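Local coordinates for protein dephospho-CoA kinase (Legionella pneumophila subsp. pneumophila, PDB 4TTR) that probably catalyses the last step of coenzyme A biosynthesis, transferring phosphate from ATP to the 3'-hydroxyl of dephospho-CoA, at residues M15-G20 against Y137-L142; Q62-H67 against L96-L101; G23-G28 against D153-R158; I126-N131 against P174-R179. All coordinates share one frame; numbering follows the deposited sequence. Where two conformers were deposited one is given.

Contact 1 (M15-G20 against Y137-L142); sequences MVYSVG and YLQKVL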
loop_
_atom_site.group_PDB
_atom_site.type_symbol
_atom_site.label_atom_id
_atom_site.label_comp_id
_atom_site.label_asym_id
_atom_site.label_seq_id
_atom_site.Cartn_x
_atom_site.Cartn_y
_atom_site.Cartn_z
ATOM N N MET A 15 -11.281 -14.559 -10.671
ATOM C CA MET A 15 -10.999 -15.802 -9.960
ATOM C C MET A 15 -11.415 -15.707 -8.491
ATOM O O MET A 15 -12.214 -16.512 -8.012
ATOM C CB MET A 15 -9.507 -16.151 -10.068
ATOM C CG MET A 15 -8.554 -15.026 -9.670
ATOM S SD MET A 15 -6.955 -15.134 -10.495
ATOM C CE MET A 15 -6.574 -13.396 -10.708
ATOM N N VAL A 16 -10.870 -14.716 -7.793
ATOM C CA VAL A 16 -11.141 -14.501 -6.372
ATOM C C VAL A 16 -11.629 -13.073 -6.160
ATOM O O VAL A 16 -11.112 -12.141 -6.777
ATOM C CB VAL A 16 -9.882 -14.739 -5.507
ATOM C CG1 VAL A 16 -10.202 -14.569 -4.027
ATOM C CG2 VAL A 16 -9.297 -16.115 -5.775
ATOM N N TYR A 17 -12.618 -12.905 -5.288
ATOM C CA TYR A 17 -13.127 -11.578 -4.965
ATOM C C TYR A 17 -12.051 -10.810 -4.200
ATOM O O TYR A 17 -11.755 -11.124 -3.047
ATOM C CB TYR A 17 -14.420 -11.671 -4.147
ATOM C CG TYR A 17 -15.191 -10.371 -4.095
ATOM C CD1 TYR A 17 -14.783 -9.332 -3.268
ATOM C CD2 TYR A 17 -16.325 -10.177 -4.879
ATOM C CE1 TYR A 17 -15.479 -8.138 -3.221
ATOM C CE2 TYR A 17 -17.027 -8.986 -4.838
ATOM C CZ TYR A 17 -16.598 -7.969 -4.005
ATOM O OH TYR A 17 -17.286 -6.779 -3.951
ATOM N N SER A 18 -11.472 -9.807 -4.855
ATOM C CA SER A 18 -10.334 -9.078 -4.302
ATOM C C SER A 18 -10.647 -7.609 -4.039
ATOM O O SER A 18 -11.230 -6.920 -4.878
ATOM C CB SER A 18 -9.135 -9.185 -5.245
ATOM O OG SER A 18 -9.431 -8.625 -6.511
ATOM N N VAL A 19 -10.246 -7.145 -2.862
ATOM C CA VAL A 19 -10.401 -5.758 -2.466
ATOM C C VAL A 19 -9.022 -5.122 -2.363
ATOM O O VAL A 19 -8.175 -5.582 -1.602
ATOM C CB VAL A 19 -11.136 -5.637 -1.117
ATOM C CG1 VAL A 19 -11.198 -4.188 -0.658
ATOM C CG2 VAL A 19 -12.528 -6.237 -1.222
ATOM N N GLY A 20 -8.805 -4.062 -3.132
ATOM C CA GLY A 20 -7.561 -3.322 -3.059
ATOM C C GLY A 20 -7.555 -2.397 -1.860
ATOM O O GLY A 20 -8.471 -1.597 -1.691
ATOM N N TYR A 137 -8.271 -6.434 -11.970
ATOM C CA TYR A 137 -9.072 -7.548 -11.465
ATOM C C TYR A 137 -9.729 -7.267 -10.112
ATOM O O TYR A 137 -10.455 -8.110 -9.586
ATOM C CB TYR A 137 -8.204 -8.807 -11.358
ATOM C CG TYR A 137 -6.880 -8.607 -10.646
ATOM C CD1 TYR A 137 -5.726 -8.310 -11.358
ATOM C CD2 TYR A 137 -6.785 -8.728 -9.267
ATOM C CE1 TYR A 137 -4.515 -8.134 -10.717
ATOM C CE2 TYR A 137 -5.578 -8.554 -8.617
ATOM C CZ TYR A 137 -4.448 -8.257 -9.346
ATOM O OH TYR A 137 -3.248 -8.082 -8.702
ATOM N N LEU A 138 -9.482 -6.089 -9.552
ATOM C CA LEU A 138 -10.054 -5.729 -8.260
ATOM C C LEU A 138 -11.558 -5.491 -8.362
ATOM O O LEU A 138 -12.014 -4.777 -9.250
ATOM C CB LEU A 138 -9.370 -4.474 -7.712
ATOM C CG LEU A 138 -7.865 -4.572 -7.457
ATOM C CD1 LEU A 138 -7.344 -3.242 -6.941
ATOM C CD2 LEU A 138 -7.543 -5.693 -6.482
ATOM N N GLN A 139 -12.328 -6.082 -7.453
ATOM C CA GLN A 139 -13.763 -5.819 -7.393
ATOM C C GLN A 139 -14.030 -4.486 -6.711
ATOM O O GLN A 139 -14.946 -3.754 -7.081
ATOM C CB GLN A 139 -14.502 -6.922 -6.629
ATOM C CG GLN A 139 -14.666 -8.248 -7.348
ATOM C CD GLN A 139 -15.036 -8.090 -8.800
ATOM O OE1 GLN A 139 -16.085 -7.526 -9.142
ATOM N NE2 GLN A 139 -14.182 -8.621 -9.671
ATOM N N LYS A 140 -13.228 -4.199 -5.693
ATOM C CA LYS A 140 -13.404 -3.008 -4.880
ATOM C C LYS A 140 -12.062 -2.370 -4.578
ATOM O O LYS A 140 -11.035 -3.048 -4.570
ATOM C CB LYS A 140 -14.106 -3.351 -3.568
ATOM C CG LYS A 140 -15.475 -3.958 -3.724
ATOM C CD LYS A 140 -16.474 -2.931 -4.201
ATOM C CE LYS A 140 -17.874 -3.351 -3.838
ATOM N NZ LYS A 140 -18.889 -2.415 -4.366
ATOM N N VAL A 141 -12.086 -1.064 -4.331
ATOM C CA VAL A 141 -10.935 -0.358 -3.793
ATOM C C VAL A 141 -11.339 0.311 -2.483
ATOM O O VAL A 141 -12.375 0.976 -2.400
ATOM C CB VAL A 141 -10.387 0.689 -4.785
ATOM C CG1 VAL A 141 -9.251 1.494 -4.157
ATOM C CG2 VAL A 141 -9.905 0.005 -6.061
ATOM N N LEU A 142 -10.519 0.098 -1.461
ATOM C CA LEU A 142 -10.688 0.727 -0.160
ATOM C C LEU A 142 -9.544 1.709 0.057
ATOM O O LEU A 142 -8.373 1.341 -0.025
ATOM C CB LEU A 142 -10.720 -0.325 0.954
ATOM C CG LEU A 142 -10.665 0.162 2.404
ATOM C CD1 LEU A 142 -11.853 1.056 2.732
ATOM C CD2 LEU A 142 -10.623 -1.029 3.341
#

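Contact 2 (Q62-H67 against L96-L101); sequences QDIISH and LWLESL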
loop_
_atom_site.group_PDB
_atom_site.type_symbol
_atom_site.label_atom_id
_atom_site.label_comp_id
_atom_site.label_asym_id
_atom_site.label_seq_id
_atom_site.Cartn_x
_atom_site.Cartn_y
_atom_site.Cartn_z
ATOM N N GLN A 62 19.449 -6.096 -8.727
ATOM C CA GLN A 62 20.559 -5.753 -9.607
ATOM C C GLN A 62 20.206 -4.585 -10.528
ATOM O O GLN A 62 21.017 -3.680 -10.725
ATOM C CB GLN A 62 20.975 -6.973 -10.434
ATOM C CG GLN A 62 21.647 -8.075 -9.608
ATOM C CD GLN A 62 21.609 -9.443 -10.275
ATOM O OE1 GLN A 62 21.028 -9.613 -11.346
ATOM N NE2 GLN A 62 22.234 -10.428 -9.636
ATOM N N ASP A 63 19.001 -4.607 -11.088
ATOM C CA ASP A 63 18.568 -3.564 -12.013
ATOM C C ASP A 63 18.378 -2.225 -11.304
ATOM O O ASP A 63 18.648 -1.170 -11.873
ATOM C CB ASP A 63 17.267 -3.963 -12.707
ATOM C CG ASP A 63 17.409 -5.222 -13.540
ATOM O OD1 ASP A 63 18.548 -5.579 -13.907
ATOM O OD2 ASP A 63 16.372 -5.852 -13.832
ATOM N N ILE A 64 17.901 -2.279 -10.066
ATOM C CA ILE A 64 17.708 -1.085 -9.255
ATOM C C ILE A 64 19.044 -0.388 -8.987
ATOM O O ILE A 64 19.164 0.827 -9.156
ATOM C CB ILE A 64 17.010 -1.437 -7.917
ATOM C CG1 ILE A 64 15.529 -1.723 -8.169
ATOM C CG2 ILE A 64 17.130 -0.297 -6.903
ATOM C CD1 ILE A 64 14.810 -2.374 -7.005
ATOM N N ILE A 65 20.047 -1.159 -8.580
ATOM C CA ILE A 65 21.356 -0.601 -8.251
ATOM C C ILE A 65 22.074 -0.107 -9.502
ATOM O O ILE A 65 22.762 0.913 -9.467
ATOM C CB ILE A 65 22.223 -1.638 -7.515
ATOM C CG1 ILE A 65 21.631 -1.896 -6.131
ATOM C CG2 ILE A 65 23.672 -1.161 -7.377
ATOM C CD1 ILE A 65 22.131 -3.158 -5.476
ATOM N N SER A 66 21.920 -0.821 -10.610
ATOM C CA SER A 66 22.525 -0.394 -11.863
ATOM C C SER A 66 21.859 0.888 -12.354
ATOM O O SER A 66 22.515 1.769 -12.911
ATOM C CB SER A 66 22.416 -1.492 -12.922
ATOM O OG SER A 66 21.275 -1.305 -13.740
ATOM N N HIS A 67 20.554 0.993 -12.131
ATOM C CA HIS A 67 19.784 2.147 -12.586
ATOM C C HIS A 67 20.063 3.401 -11.762
ATOM O O HIS A 67 20.366 4.460 -12.310
ATOM C CB HIS A 67 18.290 1.826 -12.540
ATOM C CG HIS A 67 17.419 2.908 -13.097
ATOM N ND1 HIS A 67 17.267 3.117 -14.450
ATOM C CD2 HIS A 67 16.653 3.839 -12.482
ATOM C CE1 HIS A 67 16.443 4.130 -14.646
ATOM N NE2 HIS A 67 16.057 4.588 -13.469
ATOM N N LEU A 96 7.519 5.527 -11.896
ATOM C CA LEU A 96 6.953 4.732 -12.972
ATOM C C LEU A 96 7.946 3.683 -13.457
ATOM O O LEU A 96 7.560 2.550 -13.751
ATOM C CB LEU A 96 6.519 5.635 -14.127
ATOM C CG LEU A 96 5.224 6.412 -13.854
ATOM C CD1 LEU A 96 5.029 7.528 -14.865
ATOM C CD2 LEU A 96 4.017 5.482 -13.861
ATOM N N TRP A 97 9.220 4.057 -13.534
ATOM C CA TRP A 97 10.252 3.118 -13.953
ATOM C C TRP A 97 10.288 1.937 -12.992
ATOM O O TRP A 97 10.292 0.782 -13.414
ATOM C CB TRP A 97 11.627 3.790 -14.016
ATOM C CG TRP A 97 12.720 2.834 -14.402
ATOM C CD1 TRP A 97 13.157 2.552 -15.666
ATOM C CD2 TRP A 97 13.502 2.017 -13.520
ATOM N NE1 TRP A 97 14.163 1.617 -15.622
ATOM C CE2 TRP A 97 14.394 1.273 -14.318
ATOM C CE3 TRP A 97 13.534 1.847 -12.133
ATOM C CZ2 TRP A 97 15.307 0.373 -13.775
ATOM C CZ3 TRP A 97 14.443 0.953 -11.597
ATOM C CH2 TRP A 97 15.316 0.228 -12.416
ATOM N N LEU A 98 10.296 2.235 -11.697
ATOM C CA LEU A 98 10.402 1.203 -10.678
ATOM C C LEU A 98 9.148 0.335 -10.643
ATOM O O LEU A 98 9.227 -0.873 -10.421
ATOM C CB LEU A 98 10.646 1.832 -9.305
ATOM C CG LEU A 98 10.865 0.851 -8.153
ATOM C CD1 LEU A 98 12.044 -0.070 -8.431
ATOM C CD2 LEU A 98 11.072 1.591 -6.840
ATOM N N GLU A 99 7.993 0.952 -10.865
ATOM C CA GLU A 99 6.736 0.219 -10.862
ATOM C C GLU A 99 6.680 -0.706 -12.076
ATOM O O GLU A 99 6.179 -1.825 -11.986
ATOM C CB GLU A 99 5.545 1.186 -10.847
ATOM C CG GLU A 99 4.214 0.540 -10.463
ATOM C CD GLU A 99 3.560 -0.213 -11.606
ATOM O OE1 GLU A 99 3.762 0.185 -12.770
ATOM O OE2 GLU A 99 2.839 -1.202 -11.342
ATOM N N SER A 100 7.210 -0.245 -13.205
ATOM C CA SER A 100 7.247 -1.066 -14.411
ATOM C C SER A 100 8.192 -2.247 -14.243
ATOM O O SER A 100 7.924 -3.335 -14.746
ATOM C CB SER A 100 7.675 -0.241 -15.623
ATOM O OG SER A 100 6.780 0.831 -15.853
ATOM N N LEU A 101 9.299 -2.025 -13.540
ATOM C CA LEU A 101 10.292 -3.069 -13.315
ATOM C C LEU A 101 9.733 -4.187 -12.444
ATOM O O LEU A 101 9.925 -5.364 -12.735
ATOM C CB LEU A 101 11.549 -2.486 -12.659
ATOM C CG LEU A 101 12.636 -3.494 -12.260
ATOM C CD1 LEU A 101 13.407 -3.972 -13.479
ATOM C CD2 LEU A 101 13.575 -2.895 -11.228
#

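Contact 3 (G23-G28 against D153-R158); sequences GNIASG and DRIVKR. With BU2 (1,3-butanediol), chain B.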
loop_
_atom_site.group_PDB
_atom_site.type_symbol
_atom_site.label_atom_id
_atom_site.label_comp_id
_atom_site.label_asym_id
_atom_site.label_seq_id
_atom_site.Cartn_x
_atom_site.Cartn_y
_atom_site.Cartn_z
ATOM N N GLY A 23 -4.065 3.684 1.015
ATOM C CA GLY A 23 -4.162 4.686 2.054
ATOM C C GLY A 23 -3.212 5.831 1.810
ATOM O O GLY A 23 -2.135 5.636 1.244
ATOM N N ASN A 24 -3.605 7.031 2.229
ATOM C CA ASN A 24 -2.705 8.161 2.133
ATOM C C ASN A 24 -1.683 8.065 3.257
ATOM O O ASN A 24 -1.554 7.034 3.915
ATOM C CB ASN A 24 -3.464 9.505 2.154
ATOM C CG ASN A 24 -4.178 9.787 3.474
ATOM O OD1 ASN A 24 -4.037 9.064 4.452
ATOM N ND2 ASN A 24 -4.947 10.870 3.497
ATOM N N ILE A 25 -0.968 9.149 3.488
ATOM C CA ILE A 25 0.214 9.104 4.323
ATOM C C ILE A 25 -0.196 9.088 5.792
ATOM O O ILE A 25 -1.033 9.886 6.222
ATOM C CB ILE A 25 1.139 10.295 3.991
ATOM C CG1 ILE A 25 1.657 10.150 2.556
ATOM C CG2 ILE A 25 2.324 10.362 4.937
ATOM C CD1 ILE A 25 0.643 10.502 1.441
ATOM N N ALA A 26 0.376 8.149 6.543
ATOM C CA ALA A 26 0.061 7.985 7.959
ATOM C C ALA A 26 -1.440 7.797 8.167
ATOM O O ALA A 26 -2.019 8.338 9.107
ATOM C CB ALA A 26 0.560 9.180 8.751
ATOM N N SER A 27 -2.059 7.030 7.277
ATOM C CA SER A 27 -3.506 6.829 7.287
ATOM C C SER A 27 -3.967 5.839 8.347
ATOM O O SER A 27 -5.094 5.921 8.820
ATOM C CB SER A 27 -3.970 6.331 5.921
ATOM O OG SER A 27 -3.371 5.087 5.611
ATOM N N GLY A 28 -3.098 4.897 8.701
ATOM C CA GLY A 28 -3.469 3.829 9.609
ATOM C C GLY A 28 -3.727 2.535 8.857
ATOM O O GLY A 28 -4.342 1.617 9.397
ATOM N N ASP A 153 0.683 14.213 13.773
ATOM C CA ASP A 153 1.028 13.538 15.016
ATOM C C ASP A 153 1.753 12.235 14.719
ATOM O O ASP A 153 2.775 11.924 15.329
ATOM C CB ASP A 153 -0.226 13.268 15.848
ATOM C CG ASP A 153 -0.921 14.543 16.286
ATOM O OD1 ASP A 153 -0.228 15.565 16.480
ATOM O OD2 ASP A 153 -2.161 14.523 16.436
ATOM N N ARG A 154 1.223 11.487 13.760
ATOM C CA ARG A 154 1.794 10.204 13.384
ATOM C C ARG A 154 3.183 10.385 12.774
ATOM O O ARG A 154 4.091 9.596 13.033
ATOM C CB ARG A 154 0.869 9.491 12.397
ATOM C CG ARG A 154 0.897 7.972 12.472
ATOM C CD ARG A 154 -0.464 7.418 12.865
ATOM N NE ARG A 154 -1.520 7.849 11.951
ATOM C CZ ARG A 154 -2.821 7.681 12.174
ATOM N NH1 ARG A 154 -3.239 7.118 13.301
ATOM N NH2 ARG A 154 -3.707 8.114 11.288
ATOM N N ILE A 155 3.340 11.433 11.969
ATOM C CA ILE A 155 4.600 11.691 11.275
ATOM C C ILE A 155 5.668 12.243 12.217
ATOM O O ILE A 155 6.848 11.931 12.072
ATOM C CB ILE A 155 4.390 12.670 10.097
ATOM C CG1 ILE A 155 3.826 11.914 8.896
ATOM C CG2 ILE A 155 5.704 13.346 9.681
ATOM C CD1 ILE A 155 3.249 12.805 7.822
ATOM N N VAL A 156 5.265 13.071 13.171
ATOM C CA VAL A 156 6.220 13.635 14.115
ATOM C C VAL A 156 6.724 12.552 15.063
ATOM O O VAL A 156 7.901 12.535 15.420
ATOM C CB VAL A 156 5.607 14.801 14.918
ATOM C CG1 VAL A 156 6.496 15.186 16.098
ATOM C CG2 VAL A 156 5.393 16.004 14.012
ATOM N N LYS A 157 5.837 11.648 15.469
ATOM C CA LYS A 157 6.222 10.573 16.378
ATOM C C LYS A 157 7.066 9.510 15.674
ATOM O O LYS A 157 7.965 8.930 16.282
ATOM C CB LYS A 157 4.987 9.925 17.005
ATOM C CG LYS A 157 4.294 10.787 18.051
ATOM C CD LYS A 157 3.427 9.949 18.980
ATOM C CE LYS A 157 2.510 10.815 19.829
ATOM N NZ LYS A 157 1.623 9.999 20.705
ATOM N N ARG A 158 6.783 9.257 14.398
ATOM C CA ARG A 158 7.530 8.249 13.650
ATOM C C ARG A 158 8.859 8.816 13.155
ATOM O O ARG A 158 9.887 8.143 13.218
ATOM C CB ARG A 158 6.697 7.708 12.471
ATOM C CG ARG A 158 6.659 8.579 11.209
ATOM C CD ARG A 158 7.891 8.374 10.322
ATOM N NE ARG A 158 7.565 7.892 8.979
ATOM C CZ ARG A 158 7.374 8.669 7.914
ATOM N NH1 ARG A 158 7.459 9.992 8.008
ATOM N NH2 ARG A 158 7.091 8.118 6.742
HETATM C C1 BU2 B . -0.318 2.390 9.996
HETATM O O1 BU2 B . 0.149 2.941 11.209
HETATM C C2 BU2 B . 0.780 2.396 8.954
HETATM C C3 BU2 B . 0.280 3.112 7.717
HETATM O O3 BU2 B . 0.365 4.502 7.931
HETATM C C4 BU2 B . 1.128 2.719 6.529
#

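Contact 4 (I126-N131 against P174-R179); sequences IPLLFN and PNLEQR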
loop_
_atom_site.group_PDB
_atom_site.type_symbol
_atom_site.label_atom_id
_atom_site.label_comp_id
_atom_site.label_asym_id
_atom_site.label_seq_id
_atom_site.Cartn_x
_atom_site.Cartn_y
_atom_site.Cartn_z
ATOM N N ILE A 126 -1.953 -2.289 -1.713
ATOM C CA ILE A 126 -1.304 -1.749 -2.901
ATOM C C ILE A 126 -0.987 -0.264 -2.686
ATOM O O ILE A 126 -1.485 0.338 -1.734
ATOM C CB ILE A 126 -2.200 -1.950 -4.145
ATOM C CG1 ILE A 126 -3.553 -1.261 -3.947
ATOM C CG2 ILE A 126 -2.385 -3.434 -4.404
ATOM C CD1 ILE A 126 -4.546 -1.488 -5.073
ATOM N N PRO A 127 -0.144 0.332 -3.553
ATOM C CA PRO A 127 0.202 1.743 -3.329
ATOM C C PRO A 127 -0.941 2.713 -3.632
ATOM O O PRO A 127 -1.854 2.381 -4.387
ATOM C CB PRO A 127 1.375 1.977 -4.290
ATOM C CG PRO A 127 1.209 0.959 -5.348
ATOM C CD PRO A 127 0.626 -0.248 -4.670
ATOM N N LEU A 128 -0.867 3.904 -3.044
ATOM C CA LEU A 128 -1.900 4.928 -3.194
ATOM C C LEU A 128 -2.209 5.237 -4.659
ATOM O O LEU A 128 -3.374 5.258 -5.068
ATOM C CB LEU A 128 -1.464 6.205 -2.470
ATOM C CG LEU A 128 -2.346 7.448 -2.617
ATOM C CD1 LEU A 128 -3.720 7.219 -2.004
ATOM C CD2 LEU A 128 -1.659 8.647 -1.980
ATOM N N LEU A 129 -1.157 5.474 -5.438
ATOM C CA LEU A 129 -1.288 5.802 -6.854
ATOM C C LEU A 129 -1.039 4.576 -7.727
ATOM O O LEU A 129 -0.250 4.625 -8.671
ATOM C CB LEU A 129 -0.309 6.913 -7.235
ATOM C CG LEU A 129 -0.433 8.218 -6.454
ATOM C CD1 LEU A 129 0.780 9.086 -6.727
ATOM C CD2 LEU A 129 -1.714 8.949 -6.823
ATOM N N PHE A 130 -1.717 3.479 -7.409
ATOM C CA PHE A 130 -1.519 2.235 -8.135
ATOM C C PHE A 130 -2.014 2.355 -9.573
ATOM O O PHE A 130 -3.024 3.007 -9.848
ATOM C CB PHE A 130 -2.229 1.076 -7.426
ATOM C CG PHE A 130 -3.731 1.160 -7.466
ATOM C CD1 PHE A 130 -4.422 1.928 -6.545
ATOM C CD2 PHE A 130 -4.451 0.457 -8.418
ATOM C CE1 PHE A 130 -5.801 2.000 -6.579
ATOM C CE2 PHE A 130 -5.831 0.525 -8.456
ATOM C CZ PHE A 130 -6.506 1.297 -7.536
ATOM N N ASN A 131 -1.281 1.733 -10.491
ATOM C CA ASN A 131 -1.692 1.669 -11.884
ATOM C C ASN A 131 -2.859 0.702 -12.021
ATOM O O ASN A 131 -2.727 -0.487 -11.725
ATOM C CB ASN A 131 -0.523 1.231 -12.774
ATOM C CG ASN A 131 -0.829 1.361 -14.257
ATOM O OD1 ASN A 131 -1.987 1.442 -14.665
ATOM N ND2 ASN A 131 0.217 1.381 -15.072
ATOM N N PRO A 174 0.558 13.396 -3.015
ATOM C CA PRO A 174 -0.275 13.449 -4.219
ATOM C C PRO A 174 -1.697 13.867 -3.890
ATOM O O PRO A 174 -2.202 13.520 -2.822
ATOM C CB PRO A 174 -0.244 12.008 -4.745
ATOM C CG PRO A 174 0.851 11.320 -3.993
ATOM C CD PRO A 174 0.959 12.018 -2.686
ATOM N N ASN A 175 -2.336 14.605 -4.789
ATOM C CA ASN A 175 -3.729 14.962 -4.590
ATOM C C ASN A 175 -4.578 13.704 -4.658
ATOM O O ASN A 175 -4.326 12.815 -5.472
ATOM C CB ASN A 175 -4.183 15.990 -5.623
ATOM C CG ASN A 175 -3.329 17.241 -5.603
ATOM O OD1 ASN A 175 -3.375 18.022 -4.652
ATOM N ND2 ASN A 175 -2.542 17.437 -6.654
ATOM N N LEU A 176 -5.574 13.632 -3.782
ATOM C CA LEU A 176 -6.353 12.418 -3.602
ATOM C C LEU A 176 -7.689 12.486 -4.322
ATOM O O LEU A 176 -8.415 11.496 -4.363
ATOM C CB LEU A 176 -6.588 12.166 -2.113
ATOM C CG LEU A 176 -5.345 12.221 -1.229
ATOM C CD1 LEU A 176 -5.738 12.222 0.240
ATOM C CD2 LEU A 176 -4.428 11.053 -1.545
ATOM N N GLU A 177 -8.006 13.653 -4.879
ATOM C CA GLU A 177 -9.302 13.890 -5.515
ATOM C C GLU A 177 -9.691 12.763 -6.468
ATOM O O GLU A 177 -10.796 12.225 -6.388
ATOM C CB GLU A 177 -9.286 15.225 -6.267
ATOM C CG GLU A 177 -10.610 15.592 -6.926
ATOM C CD GLU A 177 -10.600 16.990 -7.521
ATOM O OE1 GLU A 177 -9.547 17.661 -7.466
ATOM O OE2 GLU A 177 -11.649 17.421 -8.045
ATOM N N GLN A 178 -8.772 12.394 -7.353
ATOM C CA GLN A 178 -9.041 11.365 -8.350
ATOM C C GLN A 178 -9.187 9.987 -7.702
ATOM O O GLN A 178 -10.063 9.206 -8.073
ATOM C CB GLN A 178 -7.925 11.346 -9.394
ATOM C CG GLN A 178 -8.278 10.611 -10.674
ATOM C CD GLN A 178 -7.169 10.677 -11.707
ATOM O OE1 GLN A 178 -6.773 9.657 -12.273
ATOM N NE2 GLN A 178 -6.665 11.882 -11.964
ATOM N N ARG A 179 -8.330 9.699 -6.728
ATOM C CA ARG A 179 -8.355 8.414 -6.041
ATOM C C ARG A 179 -9.532 8.311 -5.066
ATOM O O ARG A 179 -10.025 7.217 -4.797
ATOM C CB ARG A 179 -7.037 8.188 -5.298
ATOM C CG ARG A 179 -5.815 8.138 -6.203
ATOM C CD ARG A 179 -5.852 6.949 -7.159
ATOM N NE ARG A 179 -4.739 6.981 -8.106
ATOM C CZ ARG A 179 -4.293 5.929 -8.788
ATOM N NH1 ARG A 179 -4.851 4.733 -8.630
ATOM N NH2 ARG A 179 -3.277 6.073 -9.625
#

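Contact 1 (M15-G20 against Y137-L142)
Val19 and Gly20 pair in parallel with Lys140 and Val141, the short strand axes coming within 4.5 Å at an angle of 36°. Gly20 is bonded through both its N and its O: the N gives a bond of 2.8 Å to Lys140 O, and the O receives Leu142 N at 2.7 Å. One step earlier, Ser18 O takes Gln139 N at 2.9 Å, and only weakly Lys140 N. Outside this ladder, Tyr17 lays one ring face over the bent chain of Gln139, whose CG stands 3.6 Å from the ring centroid in a CH-pi contact. Bent at chi2 (-42°), Gln139 lays CB and CG along the ring; its amide plane is inclined 51° to that of the ring. Tyr17 OH rests 3.4 Å from Lys140 CG. With Val19 CG2 against Lys140 CB, these side chains cover the sheet face toward helix 192-213. On the face carrying Val141, Leu138 CD1 reaches to 3.9 Å from Gly20 CA, where a glycine leaves room for it. The ladder thus joins two inner strands of the parallel sheet through backbone hydrogen bonds, while aliphatic parts of polar residues shield its beginning.

Contact 2 (Q62-H67 against L96-L101)
The imidazole of His67 and the six-membered ring of Trp97 lie face to face, their centroids 3.6 Å apart and their planes only 9° from parallel. Trp97 CE2 sits over the centre of the imidazole, while His67 CE1 lies toward the rim of the indole, so the stack also spans the bond shared by the two indole rings. At the edge of the indole, near its plane, are Asp63 O, 3.7 Å from Trp97 CH2, and the CA of Ile64. Both aromatic side chains have CG opposite the backbone N (chi1 -175° in His67), and the two run antiparallel to each other, so that their rings overlap. The imidazole is further fixed by a hydrogen bond from its NE2 position to Glu94, which would limit its rotation.

Beside the aromatic pair, Ile64 CG1 touches a methyl of each of two leucines, 3.9 Å from Leu98 CD1 and 3.8 Å from Leu101 CD2. The other methyl of Leu101, CD1, lies against the Asp63 carboxylate, 3.5 Å from OD2. Ile84 of helix 81-90 touches both Ile64 and Leu98 and continues the apolar layer. This is antiparallel helix packing, at 158° with axes 11.4 Å apart, a wide spacing filled by the large side chains; it joins helix 59-68 to the long helix 92-115 in the helical part of the kinase, away from the nucleotide site.

Contact 3 (G23-G28 against D153-R158)
The P-loop, whose residues Ala26 to Thr31 are predicted to bind ATP and here line the pocket of a 1,3-butanediol, is held from outside by Arg154. The guanidinium approaches Ala26 O side-on and spends two nitrogens on this one atom, NE at 2.9 Å and NH2 at 2.8 Å. Both come from the same face of the carbonyl; NE stands well above its plane, whereas NH2 is less steeply tilted from it. Bends at chi2 and chi3 fold the arginine back toward the loop, and its aliphatic base packs there too, Arg154 CB lying 3.7 Å from Ala26 CB. Next to it, Ile155 CD1 meets Ile25 CG2 at 3.9 Å. The two bonds fix the carbonyl of Ala26 itself, whose backbone is in the left-handed region (phi 55°, psi 40°), in a type II turn running from Asn24 to Ser27. The diol is near this turn, its C1 3.5 Å from Gly28 CA. Ser27 O is bound by Asn189, and Ile25 O by Gln151 of helix 148-159. The loop thus leaves strand 18-23, meets helix 148-159 at its turn and enters helix 29-38, with Gly28 at the N-cap, while Ile155 also packs on helix 163-171.

Contact 4 (I126-N131 against P174-R179)
Polar contacts centre on Phe130 O, which receives Arg179 NH1 at 2.8 Å, in the carbonyl plane and on a lone pair, and more weakly NH2 of the same arginine at 3.1 Å. The acceptor lies at the edge of the guanidinium, close to its plane. A cation-pi contact accompanies the bonds: Arg179 CZ stands 4.9 Å from the centroid of the Phe130 ring, over the face, with NH1 nearest and the two planes 54° apart. Ile126 CD1 covers the opposite face, 3.6 Å above the plane. Phe130 owes this position to chi1 of 68°, which sets its ring between the backbone N and the carbonyl carbon. One guanidinium face rests on the backbone of Leu128 and Leu129, including Leu128 O. Apolar contacts follow: Leu129 CD1 touches Pro174 CG at 3.5 Å, and Leu128 CD2 meets Leu176 CD2 at 3.7 Å, the two side chains set roughly perpendicular. Leu128 packs further on Leu143 of strand 140-145. A single arginine at the start of helix 177-182 thus binds the loop after strand 122-125 through the carbonyl and the ring of Phe130 together, and the positive charge would probably strengthen the polarity of that carbonyl.

From the N terminus, strand 18-23 begins in contact 1 and runs into the P-loop of contact 3. Contact 2 then closes a short loop, entirely nested within those closed by contacts 1 and 3, between helices 59-68 and 92-115. The chain returns to the sheet through strand 122-125 and opens contact 4; strand 140-145 closes contact 1, helix 148-159 closes contact 3 and the start of helix 177-182 closes contact 4. Contacts 1, 3 and 4 therefore cross one another. Contact 4 also touches both neighbours, through Ile126 on Leu138 and Leu176 on Asn24, joining the sheet to the nucleotide loop, while contact 2 stands about 27 Å from contacts 1 and 3, centre to centre.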